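Local coordinates for protein teicoplanin pseudoaglycone deacetylases Orf2 (Actinoplanes teichomyceticus, PDB 2X9L) that probably removes the acetyl or acyl group from the amino sugar of a teicoplanin pseudoaglycone, as a zinc-dependent deacetylase of the PIG-L family, at residues 11-16 with 152-157. Sequence-based numbering, arbitrary orientation.
Sequences LAISPH and VVTCAA. With ZN (zinc ion), chain B; BOG (octyl beta-D-glucopyranoside), chain C.
Leu11 and Ala12 face Val152 and Val153 where strands 11-14 and 152-155 run parallel, their axes 4.7 Å apart and inclined by 16°. Two backbone hydrogen bonds fix the register: Val153 N donates to Leu11 O, and Ile13 N to Val153 O at 2.9 Å. Beyond them the ladder changes character, because Ile13 O accepts a hydrogen bond from a side chain, Thr154 OG1, at 2.7 Å. A chi1 of -169° turns OG1 away from the amide nitrogen of Thr154 and over to the neighbouring strand, where it meets the carbonyl 21° out of plane. A valine in place of Thr154 would probably leave Ile13 O without its hydroxyl donor in a buried setting.

Leu11, Ile13, Val152 and Thr154 share one face of the sheet. There Ile13 CD1 reaches across to Val152 CG1 (3.8 Å), while Leu11 CD2 lies beside Val152 CG2 (4.1 Å). Past the ladder, Cys155 SG abuts the rim of the proline ring, 3.4 Å from Pro15 CG.

Ser14 OG donates to His16 O at 2.7 Å in the carbonyl plane and also bonds Ala20 N, linking Ser14 to the first turn of helix 19-33. His16 ND1 binds zinc at 2.2 Å; Asp19 and His164 bind the same ion, as does a water hydrogen-bonded to O2 and O3 of the octyl glucoside, whose sugar ring covers one face of the imidazole. Because NE2 is hydrogen-bonded to Asp163, both ring nitrogens are engaged, which probably fixes the imidazole's rotation. Backbone bonds and a buried hydroxyl thus grip strand 11-14 as it leads into Pro15 and His16, setting a metal ligand at the C-terminal end of the parallel strands in this Rossmann-like PIG-L fold, consistent with a steady zinc site.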
loop_
_atom_site.group_PDB
_atom_site.type_symbol
_atom_site.label_atom_id
_atom_site.label_comp_id
_atom_site.label_asym_id
_atom_site.label_seq_id
_atom_site.Cartn_x
_atom_site.Cartn_y
_atom_site.Cartn_z
ATOM N N LEU A 11 -5.720 8.873 7.535
ATOM C CA LEU A 11 -6.226 7.845 6.646
ATOM C C LEU A 11 -5.066 7.320 5.820
ATOM O O LEU A 11 -4.472 8.065 5.056
ATOM C CB LEU A 11 -7.295 8.419 5.721
ATOM C CG LEU A 11 -7.811 7.533 4.578
ATOM C CD1 LEU A 11 -8.510 6.289 5.139
ATOM C CD2 LEU A 11 -8.746 8.336 3.679
ATOM N N ALA A 12 -4.748 6.045 5.998
ATOM C CA ALA A 12 -3.719 5.381 5.206
ATOM C C ALA A 12 -4.420 4.593 4.114
ATOM O O ALA A 12 -5.396 3.889 4.388
ATOM C CB ALA A 12 -2.929 4.445 6.088
ATOM N N ILE A 13 -3.926 4.714 2.883
ATOM C CA ILE A 13 -4.528 4.030 1.743
ATOM C C ILE A 13 -3.514 3.054 1.139
ATOM O O ILE A 13 -2.547 3.455 0.480
ATOM C CB ILE A 13 -5.038 5.035 0.700
ATOM C CG1 ILE A 13 -6.038 6.007 1.342
ATOM C CG2 ILE A 13 -5.715 4.300 -0.485
ATOM C CD1 ILE A 13 -6.626 6.982 0.355
ATOM N N SER A 14 -3.738 1.771 1.402
ATOM C CA SER A 14 -2.808 0.716 1.046
ATOM C C SER A 14 -3.283 0.044 -0.244
ATOM O O SER A 14 -4.457 -0.266 -0.380
ATOM C CB SER A 14 -2.765 -0.308 2.191
ATOM O OG SER A 14 -1.795 -1.322 1.974
ATOM N N PRO A 15 -2.375 -0.165 -1.209
ATOM C CA PRO A 15 -2.779 -0.891 -2.418
ATOM C C PRO A 15 -3.214 -2.316 -2.088
ATOM O O PRO A 15 -4.323 -2.716 -2.448
ATOM C CB PRO A 15 -1.502 -0.923 -3.266
ATOM C CG PRO A 15 -0.658 0.191 -2.727
ATOM C CD PRO A 15 -0.977 0.292 -1.267
ATOM N N HIS A 16 -2.345 -3.066 -1.414
ATOM C CA HIS A 16 -2.620 -4.466 -1.109
ATOM C C HIS A 16 -2.635 -4.709 0.375
ATOM O O HIS A 16 -2.228 -3.853 1.157
ATOM C CB HIS A 16 -1.557 -5.388 -1.720
ATOM C CG HIS A 16 -1.471 -5.296 -3.209
ATOM N ND1 HIS A 16 -0.342 -4.852 -3.867
ATOM C CD2 HIS A 16 -2.378 -5.577 -4.170
ATOM C CE1 HIS A 16 -0.564 -4.862 -5.168
ATOM N NE2 HIS A 16 -1.788 -5.308 -5.378
ATOM N N VAL A 152 -3.827 12.331 4.651
ATOM C CA VAL A 152 -3.898 11.057 3.943
ATOM C C VAL A 152 -2.486 10.619 3.613
ATOM O O VAL A 152 -1.666 11.438 3.226
ATOM C CB VAL A 152 -4.734 11.175 2.647
ATOM C CG1 VAL A 152 -4.662 9.879 1.812
ATOM C CG2 VAL A 152 -6.178 11.504 3.002
ATOM N N VAL A 153 -2.182 9.337 3.790
ATOM C CA VAL A 153 -0.877 8.845 3.359
ATOM C C VAL A 153 -1.111 7.632 2.491
ATOM O O VAL A 153 -1.968 6.823 2.797
ATOM C CB VAL A 153 0.047 8.481 4.530
ATOM C CG1 VAL A 153 1.450 8.170 4.012
ATOM C CG2 VAL A 153 0.119 9.636 5.522
ATOM N N THR A 154 -0.385 7.546 1.382
ATOM C CA THR A 154 -0.508 6.386 0.500
ATOM C C THR A 154 0.862 6.056 -0.084
ATOM O O THR A 154 1.860 6.607 0.365
ATOM C CB THR A 154 -1.566 6.617 -0.600
ATOM O OG1 THR A 154 -1.837 5.378 -1.285
ATOM C CG2 THR A 154 -1.115 7.674 -1.572
ATOM N N CYS A 155 0.914 5.147 -1.053
ATOM C CA CYS A 155 2.184 4.664 -1.587
ATOM C C CYS A 155 2.770 5.551 -2.685
ATOM O O CYS A 155 2.046 6.154 -3.456
ATOM C CB CYS A 155 2.022 3.249 -2.139
ATOM S SG CYS A 155 0.835 3.129 -3.511
ATOM N N ALA A 156 4.098 5.618 -2.742
ATOM C CA ALA A 156 4.785 6.304 -3.834
ATOM C C ALA A 156 4.769 5.500 -5.140
ATOM O O ALA A 156 5.049 6.044 -6.212
ATOM C CB ALA A 156 6.249 6.607 -3.428
ATOM N N ALA A 157 4.471 4.206 -5.038
ATOM C CA ALA A 157 4.493 3.302 -6.183
ATOM C C ALA A 157 5.913 3.079 -6.724
ATOM O O ALA A 157 6.109 2.803 -7.909
ATOM C CB ALA A 157 3.540 3.777 -7.294
HETATM ZN ZN ZN B . 1.425 -4.158 -2.808
HETATM C C1 BOG C . 2.763 -8.582 -5.661
HETATM O O1 BOG C . 3.927 -8.048 -6.219
HETATM C C2 BOG C . 2.417 -8.206 -4.215
HETATM O O2 BOG C . 3.455 -8.163 -3.289
HETATM C C3 BOG C . 1.030 -8.618 -3.700
HETATM O O3 BOG C . 0.605 -8.114 -2.499
HETATM C C4 BOG C . -0.053 -8.959 -4.740
HETATM O O4 BOG C . -1.204 -9.576 -4.264
HETATM C C5 BOG C . 0.408 -9.291 -6.172
HETATM O O5 BOG C . 1.720 -8.880 -6.588
HETATM C C6 BOG C . -0.627 -9.315 -7.261
HETATM O O6 BOG C . -1.008 -8.030 -7.589
HETATM C "C1'" BOG C . 4.381 -8.564 -7.427
HETATM C "C2'" BOG C . 5.650 -7.955 -7.972
HETATM C "C3'" BOG C . 5.550 -7.049 -9.170
HETATM C "C4'" BOG C . 5.325 -7.692 -10.522
HETATM C "C5'" BOG C . 4.903 -6.810 -11.685
HETATM C "C6'" BOG C . 3.744 -7.268 -12.534
HETATM C "C7'" BOG C . 2.361 -6.810 -12.152
HETATM C "C8'" BOG C . 1.629 -7.540 -11.065
HETATM O O HOH W 1 2.154 -6.105 -1.614
#